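Local coordinates for protein transmembrane oligosaccharyl transferase (Archaeoglobus fulgidus, PDB 3WAJ) that belongs to the STT3 family of membrane enzymes with a GT-C-type fold, joining a many-helix transmembrane part to soluble C-terminal domains and holding a zinc ion, at residues 45-53 / 552-560; 222-233 / 287-298. One frame throughout, in Å; residues are numbered along the deposited sequence.

Contact 1: residues 45-53 / 552-560; sequences GNDPWYYYR and DYGHWIEAV
H555 lies against Y50 and the backbone of N46. Its CB sits 3.5 Å from N46 O. From there the imidazole turns alongside Y50: Y50 CB stands over the centre of the ring, 3.6 Å from its centroid, in a CH-pi contact. ND1 and CE1 of H555 lie close to CD1 of Y50, giving an offset stack with the planes 27° apart. H555 CD2 comes edge-on to D47 OD1 at 3.4 Å, and at the tip H555 NE2 is 3.7 Å from Y50 CB. Beside it, W556 NE1 donates to G45 O (2.9 Å, N-H...O 153°), with the acceptor close to the indole plane. The same edge of W556 points at a face of W49, whose NE1 bonds to L43 O. Further along, A559 CB packs near W49 and Y52. R53 is bent at chi2 (-78°), which brings its NE to E558 OE2 in a 3.0 Å salt bridge. D69 also pairs with NE and binds Y50 OH, while R53 NH2 bonds to Y528 OH. The contact ties helix 554-561, which starts at the glycine of the WWDYG motif, to the start of helix 47-60 and the turn before it. The edge of H555 lies beside the zinc ligand D47, the W556 bond fixes the turn just before that ligand, and R53 probably offsets the charge of E558 and D69.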
loop_
_atom_site.group_PDB
_atom_site.type_symbol
_atom_site.label_atom_id
_atom_site.label_comp_id
_atom_site.label_asym_id
_atom_site.label_seq_id
_atom_site.Cartn_x
_atom_site.Cartn_y
_atom_site.Cartn_z
ATOM N N GLY A 45 7.180 3.325 -1.192
ATOM C CA GLY A 45 6.006 2.471 -1.308
ATOM C C GLY A 45 5.232 2.543 -2.615
ATOM O O GLY A 45 5.824 2.606 -3.699
ATOM N N ASN A 46 3.904 2.512 -2.516
ATOM C CA ASN A 46 3.063 2.633 -3.692
ATOM C C ASN A 46 2.234 3.917 -3.651
ATOM O O ASN A 46 2.188 4.670 -4.620
ATOM C CB ASN A 46 2.111 1.442 -3.796
ATOM C CG ASN A 46 2.811 0.116 -3.664
ATOM O OD1 ASN A 46 3.848 -0.124 -4.293
ATOM N ND2 ASN A 46 2.232 -0.776 -2.858
ATOM N N ASP A 47 1.560 4.145 -2.533
ATOM C CA ASP A 47 0.644 5.281 -2.423
ATOM C C ASP A 47 1.243 6.685 -2.662
ATOM O O ASP A 47 0.574 7.533 -3.263
ATOM C CB ASP A 47 -0.142 5.215 -1.106
ATOM C CG ASP A 47 -1.101 4.037 -1.067
ATOM O OD1 ASP A 47 -1.488 3.546 -2.165
ATOM O OD2 ASP A 47 -1.469 3.609 0.057
ATOM N N PRO A 48 2.495 6.930 -2.222
ATOM C CA PRO A 48 3.083 8.227 -2.591
ATOM C C PRO A 48 3.181 8.425 -4.103
ATOM O O PRO A 48 3.112 9.563 -4.561
ATOM C CB PRO A 48 4.479 8.177 -1.958
ATOM C CG PRO A 48 4.314 7.236 -0.779
ATOM C CD PRO A 48 3.357 6.178 -1.288
ATOM N N TRP A 49 3.340 7.354 -4.873
ATOM C CA TRP A 49 3.332 7.516 -6.325
ATOM C C TRP A 49 1.974 7.979 -6.857
ATOM O O TRP A 49 1.901 8.684 -7.867
ATOM C CB TRP A 49 3.805 6.239 -7.021
ATOM C CG TRP A 49 5.249 5.979 -6.697
ATOM C CD1 TRP A 49 5.736 5.348 -5.586
ATOM C CD2 TRP A 49 6.401 6.400 -7.460
ATOM N NE1 TRP A 49 7.116 5.334 -5.620
ATOM C CE2 TRP A 49 7.548 5.973 -6.756
ATOM C CE3 TRP A 49 6.568 7.095 -8.657
ATOM C CZ2 TRP A 49 8.854 6.205 -7.224
ATOM C CZ3 TRP A 49 7.873 7.325 -9.129
ATOM C CH2 TRP A 49 8.995 6.878 -8.410
ATOM N N TYR A 50 0.900 7.589 -6.181
ATOM C CA TYR A 50 -0.426 7.989 -6.626
ATOM C C TYR A 50 -0.739 9.436 -6.228
ATOM O O TYR A 50 -1.371 10.164 -7.001
ATOM C CB TYR A 50 -1.512 7.024 -6.117
ATOM C CG TYR A 50 -2.798 7.227 -6.861
ATOM C CD1 TYR A 50 -2.926 6.788 -8.179
ATOM C CD2 TYR A 50 -3.871 7.893 -6.278
ATOM C CE1 TYR A 50 -4.100 6.972 -8.904
ATOM C CE2 TYR A 50 -5.073 8.083 -6.993
ATOM C CZ TYR A 50 -5.170 7.619 -8.308
ATOM O OH TYR A 50 -6.321 7.804 -9.034
ATOM N N TYR A 51 -0.309 9.856 -5.033
ATOM C CA TYR A 51 -0.361 11.286 -4.706
ATOM C C TYR A 51 0.326 12.095 -5.799
ATOM O O TYR A 51 -0.223 13.065 -6.308
ATOM C CB TYR A 51 0.222 11.603 -3.322
ATOM C CG TYR A 51 -0.876 11.563 -2.302
ATOM C CD1 TYR A 51 -1.902 12.499 -2.334
ATOM C CD2 TYR A 51 -0.937 10.547 -1.355
ATOM C CE1 TYR A 51 -2.956 12.429 -1.442
ATOM C CE2 TYR A 51 -1.976 10.479 -0.447
ATOM C CZ TYR A 51 -2.982 11.409 -0.500
ATOM O OH TYR A 51 -4.005 11.331 0.408
ATOM N N TYR A 52 1.516 11.646 -6.166
ATOM C CA TYR A 52 2.308 12.248 -7.219
ATOM C C TYR A 52 1.482 12.378 -8.496
ATOM O O TYR A 52 1.424 13.456 -9.095
ATOM C CB TYR A 52 3.551 11.381 -7.414
ATOM C CG TYR A 52 4.414 11.646 -8.620
ATOM C CD1 TYR A 52 4.757 10.597 -9.481
ATOM C CD2 TYR A 52 4.924 12.915 -8.891
ATOM C CE1 TYR A 52 5.575 10.789 -10.576
ATOM C CE2 TYR A 52 5.753 13.124 -10.015
ATOM C CZ TYR A 52 6.071 12.045 -10.839
ATOM O OH TYR A 52 6.878 12.210 -11.937
ATOM N N ARG A 53 0.833 11.284 -8.894
ATOM C CA ARG A 53 -0.027 11.274 -10.071
ATOM C C ARG A 53 -1.116 12.350 -9.935
ATOM O O ARG A 53 -1.376 13.109 -10.875
ATOM C CB ARG A 53 -0.635 9.870 -10.276
ATOM C CG ARG A 53 -1.639 9.718 -11.437
ATOM C CD ARG A 53 -3.068 10.265 -11.102
ATOM N NE ARG A 53 -3.978 10.025 -12.220
ATOM C CZ ARG A 53 -3.951 10.715 -13.358
ATOM N NH1 ARG A 53 -3.091 11.712 -13.506
ATOM N NH2 ARG A 53 -4.792 10.417 -14.336
ATOM N N ASP A 552 -0.240 -4.858 -6.616
ATOM C CA ASP A 552 0.788 -4.066 -5.918
ATOM C C ASP A 552 1.384 -2.953 -6.773
ATOM O O ASP A 552 1.678 -1.867 -6.269
ATOM C CB ASP A 552 1.959 -4.976 -5.496
ATOM C CG ASP A 552 1.582 -5.951 -4.434
ATOM O OD1 ASP A 552 0.396 -5.997 -4.017
ATOM O OD2 ASP A 552 2.486 -6.684 -4.015
ATOM N N TYR A 553 1.549 -3.252 -8.063
ATOM C CA TYR A 553 2.380 -2.479 -8.984
ATOM C C TYR A 553 1.621 -1.379 -9.742
ATOM O O TYR A 553 2.231 -0.609 -10.492
ATOM C CB TYR A 553 3.101 -3.461 -9.953
ATOM C CG TYR A 553 3.856 -4.521 -9.175
ATOM C CD1 TYR A 553 4.853 -4.146 -8.271
ATOM C CD2 TYR A 553 3.571 -5.877 -9.305
ATOM C CE1 TYR A 553 5.562 -5.088 -7.527
ATOM C CE2 TYR A 553 4.290 -6.848 -8.551
ATOM C CZ TYR A 553 5.278 -6.434 -7.656
ATOM O OH TYR A 553 5.999 -7.349 -6.877
ATOM N N GLY A 554 0.301 -1.300 -9.532
ATOM C CA GLY A 554 -0.565 -0.402 -10.289
ATOM C C GLY A 554 -0.156 1.062 -10.268
ATOM O O GLY A 554 -0.123 1.741 -11.312
ATOM N N HIS A 555 0.170 1.558 -9.078
ATOM C CA HIS A 555 0.579 2.953 -8.941
ATOM C C HIS A 555 1.869 3.283 -9.707
ATOM O O HIS A 555 1.948 4.338 -10.361
ATOM C CB HIS A 555 0.619 3.381 -7.462
ATOM C CG HIS A 555 -0.737 3.431 -6.823
ATOM N ND1 HIS A 555 -1.906 3.448 -7.553
ATOM C CD2 HIS A 555 -1.107 3.459 -5.518
ATOM C CE1 HIS A 555 -2.944 3.490 -6.726
ATOM N NE2 HIS A 555 -2.479 3.501 -5.488
ATOM N N TRP A 556 2.859 2.387 -9.650
ATOM C CA TRP A 556 4.098 2.569 -10.421
ATOM C C TRP A 556 3.844 2.584 -11.927
ATOM O O TRP A 556 4.398 3.418 -12.648
ATOM C CB TRP A 556 5.106 1.466 -10.104
ATOM C CG TRP A 556 5.533 1.410 -8.674
ATOM C CD1 TRP A 556 5.319 2.355 -7.702
ATOM C CD2 TRP A 556 6.264 0.348 -8.047
ATOM N NE1 TRP A 556 5.887 1.942 -6.509
ATOM C CE2 TRP A 556 6.465 0.712 -6.696
ATOM C CE3 TRP A 556 6.771 -0.874 -8.499
ATOM C CZ2 TRP A 556 7.136 -0.120 -5.790
ATOM C CZ3 TRP A 556 7.440 -1.694 -7.605
ATOM C CH2 TRP A 556 7.604 -1.323 -6.262
ATOM N N ILE A 557 3.019 1.649 -12.398
ATOM C CA ILE A 557 2.739 1.529 -13.820
ATOM C C ILE A 557 2.126 2.825 -14.310
ATOM O O ILE A 557 2.539 3.376 -15.323
ATOM C CB ILE A 557 1.799 0.340 -14.127
ATOM C CG1 ILE A 557 2.541 -0.986 -13.924
ATOM C CG2 ILE A 557 1.294 0.406 -15.562
ATOM C CD1 ILE A 557 1.676 -2.219 -14.150
ATOM N N GLU A 558 1.152 3.330 -13.566
ATOM C CA GLU A 558 0.511 4.588 -13.920
ATOM C C GLU A 558 1.433 5.809 -13.790
ATOM O O GLU A 558 1.520 6.615 -14.704
ATOM C CB GLU A 558 -0.720 4.798 -13.050
ATOM C CG GLU A 558 -1.428 6.110 -13.326
ATOM C CD GLU A 558 -2.759 6.198 -12.569
ATOM O OE1 GLU A 558 -2.985 5.357 -11.664
ATOM O OE2 GLU A 558 -3.567 7.100 -12.879
ATOM N N ALA A 559 2.107 5.957 -12.651
ATOM C CA ALA A 559 2.924 7.145 -12.427
ATOM C C ALA A 559 4.235 7.146 -13.226
ATOM O O ALA A 559 4.734 8.206 -13.575
ATOM C CB ALA A 559 3.187 7.357 -10.934
ATOM N N VAL A 560 4.774 5.969 -13.540
ATOM C CA VAL A 560 6.076 5.908 -14.200
ATOM C C VAL A 560 5.982 5.558 -15.680
ATOM O O VAL A 560 6.635 6.174 -16.515
ATOM C CB VAL A 560 7.070 4.956 -13.476
ATOM C CG1 VAL A 560 8.415 4.947 -14.197
ATOM C CG2 VAL A 560 7.266 5.389 -12.018
#

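Contact 2: residues 222-233 / 287-298; sequences APIILAFMFFAF and SAVIAAAFYQIE
M229 keeps its CG beside the backbone N but folds at its last torsion (chi3 59°), and that bend carries CE in against F294. F233, four residues on, has CG anti to its carbonyl carbon (chi1 -81°), which turns a face of its ring toward the edge of the same phenylalanine. F294 is therefore met from two directions. M229 CB stands over the centre of its face, 4.1 Å from the ring centroid, and M229 CE reaches back to F294 CB at 3.5 Å; the sulfur lies obliquely, SD being 5.1 Å from the centroid, a Met-aromatic contact. F233 instead offers its face to the edge of F294, with CD1 of F294 3.6 Å from CD2 of F233 and the planes at 67°, an edge-to-face pair. Segments 222-233 and 287-298, on helices 221-234 and 278-303, run nearly parallel within the transmembrane bundle of the GT-C-type fold, their axes 10.8 Å apart; large side chains bridge that spacing. Helix 243-261 lies alongside, touching M229 through S247 and F233 through R243. Toward the other end the side chains shrink. L226 crosses I290 at about a right angle, CD2 to CG2 at 4.0 Å, and its CD1 leans on S287 OG, which also lies beside A222 CB. That hydroxyl is hydrogen-bonded to V283 O, one turn back in its own helix, so the polar atom is satisfied inside an apolar seam. At the opposite end E298 brings OE1 within 3.7 Å of F233 CE1, and its OE2 pairs with R243 in a salt bridge.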
loop_
_atom_site.group_PDB
_atom_site.type_symbol
_atom_site.label_atom_id
_atom_site.label_comp_id
_atom_site.label_asym_id
_atom_site.label_seq_id
_atom_site.Cartn_x
_atom_site.Cartn_y
_atom_site.Cartn_z
ATOM N N ALA A 222 -15.394 13.117 15.222
ATOM C CA ALA A 222 -16.630 13.730 15.724
ATOM C C ALA A 222 -17.311 12.935 16.865
ATOM O O ALA A 222 -17.607 13.516 17.912
ATOM C CB ALA A 222 -17.611 14.072 14.583
ATOM N N PRO A 223 -17.567 11.619 16.667
ATOM C CA PRO A 223 -18.077 10.797 17.776
ATOM C C PRO A 223 -17.171 10.859 19.003
ATOM O O PRO A 223 -17.666 10.881 20.131
ATOM C CB PRO A 223 -18.041 9.377 17.210
ATOM C CG PRO A 223 -18.122 9.541 15.736
ATOM C CD PRO A 223 -17.489 10.855 15.404
ATOM N N ILE A 224 -15.858 10.892 18.783
ATOM C CA ILE A 224 -14.897 10.951 19.889
ATOM C C ILE A 224 -15.120 12.173 20.782
ATOM O O ILE A 224 -15.304 12.041 21.987
ATOM C CB ILE A 224 -13.439 10.906 19.377
ATOM C CG1 ILE A 224 -13.115 9.519 18.803
ATOM C CG2 ILE A 224 -12.454 11.258 20.485
ATOM C CD1 ILE A 224 -11.737 9.428 18.172
ATOM N N ILE A 225 -15.104 13.360 20.184
ATOM C CA ILE A 225 -15.387 14.595 20.907
ATOM C C ILE A 225 -16.773 14.593 21.558
ATOM O O ILE A 225 -16.949 15.118 22.655
ATOM C CB ILE A 225 -15.242 15.821 19.985
ATOM C CG1 ILE A 225 -13.817 15.897 19.450
ATOM C CG2 ILE A 225 -15.602 17.111 20.729
ATOM C CD1 ILE A 225 -13.579 17.048 18.493
ATOM N N LEU A 226 -17.759 14.006 20.886
ATOM C CA LEU A 226 -19.103 13.944 21.455
ATOM C C LEU A 226 -19.114 13.061 22.695
ATOM O O LEU A 226 -19.860 13.323 23.631
ATOM C CB LEU A 226 -20.121 13.461 20.431
ATOM C CG LEU A 226 -20.495 14.482 19.364
ATOM C CD1 LEU A 226 -21.377 13.815 18.321
ATOM C CD2 LEU A 226 -21.202 15.687 19.982
ATOM N N ALA A 227 -18.273 12.029 22.711
ATOM C CA ALA A 227 -18.094 11.231 23.927
ATOM C C ALA A 227 -17.562 12.080 25.092
ATOM O O ALA A 227 -17.917 11.833 26.250
ATOM C CB ALA A 227 -17.201 10.018 23.669
ATOM N N PHE A 228 -16.730 13.081 24.789
ATOM C CA PHE A 228 -16.247 14.009 25.821
ATOM C C PHE A 228 -17.427 14.681 26.491
ATOM O O PHE A 228 -17.445 14.849 27.710
ATOM C CB PHE A 228 -15.339 15.118 25.254
ATOM C CG PHE A 228 -14.071 14.623 24.603
ATOM C CD1 PHE A 228 -13.645 13.308 24.747
ATOM C CD2 PHE A 228 -13.300 15.491 23.850
ATOM C CE1 PHE A 228 -12.472 12.861 24.133
ATOM C CE2 PHE A 228 -12.128 15.056 23.236
ATOM C CZ PHE A 228 -11.712 13.742 23.380
ATOM N N MET A 229 -18.402 15.089 25.687
ATOM C CA MET A 229 -19.557 15.796 26.217
ATOM C C MET A 229 -20.474 14.832 26.948
ATOM O O MET A 229 -20.953 15.134 28.041
ATOM C CB MET A 229 -20.297 16.550 25.113
ATOM C CG MET A 229 -19.405 17.542 24.390
ATOM S SD MET A 229 -20.221 18.325 22.995
ATOM C CE MET A 229 -21.607 19.092 23.836
ATOM N N PHE A 230 -20.702 13.671 26.346
ATOM C CA PHE A 230 -21.515 12.641 26.977
ATOM C C PHE A 230 -21.065 12.432 28.429
ATOM O O PHE A 230 -21.843 12.624 29.360
ATOM C CB PHE A 230 -21.418 11.332 26.198
ATOM C CG PHE A 230 -22.203 10.207 26.805
ATOM C CD1 PHE A 230 -23.563 10.082 26.558
ATOM C CD2 PHE A 230 -21.587 9.273 27.628
ATOM C CE1 PHE A 230 -24.302 9.035 27.120
ATOM C CE2 PHE A 230 -22.319 8.224 28.198
ATOM C CZ PHE A 230 -23.673 8.106 27.941
ATOM N N PHE A 231 -19.790 12.096 28.612
ATOM C CA PHE A 231 -19.250 11.799 29.940
ATOM C C PHE A 231 -19.169 13.004 30.886
ATOM O O PHE A 231 -19.411 12.857 32.079
ATOM C CB PHE A 231 -17.909 11.046 29.835
ATOM C CG PHE A 231 -18.063 9.600 29.419
ATOM C CD1 PHE A 231 -18.749 8.697 30.229
ATOM C CD2 PHE A 231 -17.540 9.144 28.213
ATOM C CE1 PHE A 231 -18.904 7.360 29.838
ATOM C CE2 PHE A 231 -17.694 7.808 27.821
ATOM C CZ PHE A 231 -18.370 6.921 28.631
ATOM N N ALA A 232 -18.846 14.187 30.362
ATOM C CA ALA A 232 -18.893 15.414 31.173
ATOM C C ALA A 232 -20.304 15.697 31.709
ATOM O O ALA A 232 -20.474 16.393 32.711
ATOM C CB ALA A 232 -18.371 16.608 30.395
ATOM N N PHE A 233 -21.308 15.158 31.029
ATOM C CA PHE A 233 -22.685 15.317 31.468
ATOM C C PHE A 233 -23.112 14.204 32.433
ATOM O O PHE A 233 -23.492 14.500 33.565
ATOM C CB PHE A 233 -23.643 15.461 30.266
ATOM C CG PHE A 233 -23.693 16.867 29.685
ATOM C CD1 PHE A 233 -24.850 17.630 29.772
ATOM C CD2 PHE A 233 -22.579 17.426 29.057
ATOM C CE1 PHE A 233 -24.907 18.929 29.242
ATOM C CE2 PHE A 233 -22.620 18.732 28.522
ATOM C CZ PHE A 233 -23.781 19.479 28.612
ATOM N N SER A 287 -23.400 16.470 14.391
ATOM C CA SER A 287 -22.625 16.683 15.612
ATOM C C SER A 287 -22.848 18.084 16.168
ATOM O O SER A 287 -22.872 18.287 17.381
ATOM C CB SER A 287 -21.131 16.456 15.350
ATOM O OG SER A 287 -20.872 15.086 15.131
ATOM N N ALA A 288 -23.022 19.045 15.266
ATOM C CA ALA A 288 -23.238 20.429 15.665
ATOM C C ALA A 288 -24.592 20.535 16.354
ATOM O O ALA A 288 -24.755 21.257 17.336
ATOM C CB ALA A 288 -23.179 21.334 14.463
ATOM N N VAL A 289 -25.557 19.798 15.825
ATOM C CA VAL A 289 -26.886 19.754 16.394
ATOM C C VAL A 289 -26.890 19.084 17.769
ATOM O O VAL A 289 -27.474 19.632 18.706
ATOM C CB VAL A 289 -27.846 19.060 15.445
ATOM C CG1 VAL A 289 -29.218 18.932 16.092
ATOM C CG2 VAL A 289 -27.921 19.841 14.151
ATOM N N ILE A 290 -26.245 17.915 17.879
ATOM C CA ILE A 290 -26.089 17.211 19.163
ATOM C C ILE A 290 -25.524 18.141 20.244
ATOM O O ILE A 290 -26.041 18.220 21.364
ATOM C CB ILE A 290 -25.100 16.028 19.076
ATOM C CG1 ILE A 290 -25.350 15.162 17.847
ATOM C CG2 ILE A 290 -25.123 15.221 20.370
ATOM C CD1 ILE A 290 -26.525 14.291 17.954
ATOM N N ALA A 291 -24.439 18.822 19.898
ATOM C CA ALA A 291 -23.815 19.774 20.798
ATOM C C ALA A 291 -24.833 20.816 21.247
ATOM O O ALA A 291 -24.852 21.209 22.409
ATOM C CB ALA A 291 -22.648 20.441 20.122
ATOM N N ALA A 292 -25.678 21.260 20.320
ATOM C CA ALA A 292 -26.699 22.257 20.636
ATOM C C ALA A 292 -27.750 21.671 21.566
ATOM O O ALA A 292 -28.296 22.381 22.410
ATOM C CB ALA A 292 -27.342 22.792 19.372
ATOM N N ALA A 293 -28.045 20.382 21.406
ATOM C CA ALA A 293 -28.995 19.723 22.298
ATOM C C ALA A 293 -28.409 19.665 23.703
ATOM O O ALA A 293 -29.116 19.890 24.693
ATOM C CB ALA A 293 -29.344 18.347 21.800
ATOM N N PHE A 294 -27.114 19.363 23.778
ATOM C CA PHE A 294 -26.402 19.362 25.050
ATOM C C PHE A 294 -26.457 20.717 25.724
ATOM O O PHE A 294 -26.671 20.805 26.924
ATOM C CB PHE A 294 -24.945 18.996 24.831
ATOM C CG PHE A 294 -24.678 17.531 24.903
ATOM C CD1 PHE A 294 -24.578 16.892 26.133
ATOM C CD2 PHE A 294 -24.511 16.785 23.745
ATOM C CE1 PHE A 294 -24.318 15.524 26.200
ATOM C CE2 PHE A 294 -24.250 15.423 23.810
ATOM C CZ PHE A 294 -24.154 14.791 25.036
ATOM N N TYR A 295 -26.230 21.765 24.946
ATOM C CA TYR A 295 -26.302 23.124 25.451
ATOM C C TYR A 295 -27.653 23.363 26.107
ATOM O O TYR A 295 -27.730 23.818 27.256
ATOM C CB TYR A 295 -26.114 24.121 24.298
ATOM C CG TYR A 295 -26.253 25.575 24.709
ATOM C CD1 TYR A 295 -25.396 26.137 25.651
ATOM C CD2 TYR A 295 -27.220 26.391 24.135
ATOM C CE1 TYR A 295 -25.510 27.464 26.019
ATOM C CE2 TYR A 295 -27.336 27.727 24.495
ATOM C CZ TYR A 295 -26.480 28.251 25.440
ATOM O OH TYR A 295 -26.600 29.574 25.805
ATOM N N GLN A 296 -28.706 23.052 25.357
ATOM C CA GLN A 296 -30.070 23.146 25.846
ATOM C C GLN A 296 -30.329 22.275 27.090
ATOM O O GLN A 296 -31.029 22.693 28.018
ATOM C CB GLN A 296 -31.043 22.767 24.729
ATOM C CG GLN A 296 -32.487 22.930 25.129
ATOM C CD GLN A 296 -32.798 24.327 25.643
ATOM O OE1 GLN A 296 -32.572 25.324 24.957
ATOM N NE2 GLN A 296 -33.312 24.402 26.860
ATOM N N ILE A 297 -29.769 21.070 27.115
ATOM C CA ILE A 297 -29.928 20.211 28.279
ATOM C C ILE A 297 -29.366 20.920 29.515
ATOM O O ILE A 297 -30.027 20.975 30.576
ATOM C CB ILE A 297 -29.302 18.814 28.063
ATOM C CG1 ILE A 297 -30.167 18.004 27.094
ATOM C CG2 ILE A 297 -29.182 18.072 29.369
ATOM C CD1 ILE A 297 -29.545 16.693 26.648
ATOM N N GLU A 298 -28.178 21.506 29.370
ATOM C CA GLU A 298 -27.579 22.263 30.469
ATOM C C GLU A 298 -28.461 23.462 30.904
ATOM O O GLU A 298 -28.616 23.733 32.106
ATOM C CB GLU A 298 -26.150 22.693 30.130
ATOM C CG GLU A 298 -25.346 23.227 31.332
ATOM C CD GLU A 298 -25.241 22.243 32.502
ATOM O OE1 GLU A 298 -25.178 21.020 32.254
ATOM O OE2 GLU A 298 -25.206 22.701 33.678
#

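The two contacts lie far apart in the chain's fold, their centres about 41 Å from each other and their nearest atoms about 19 Å. Both segments of contact 2 fall between those of contact 1 along the chain: helix 47-60 comes first, then helices 221-234 and 278-303, and finally helix 554-561. Contact 2 stays wholly within the N-terminal STT3 region, joining two helices of the membrane part. Contact 1 instead brings together segments 499 residues apart, pairing that region with the AglB core region beside the zinc site. One contact is internal to the bundle; the other fastens the soluble core domain to the metal-bearing end of it.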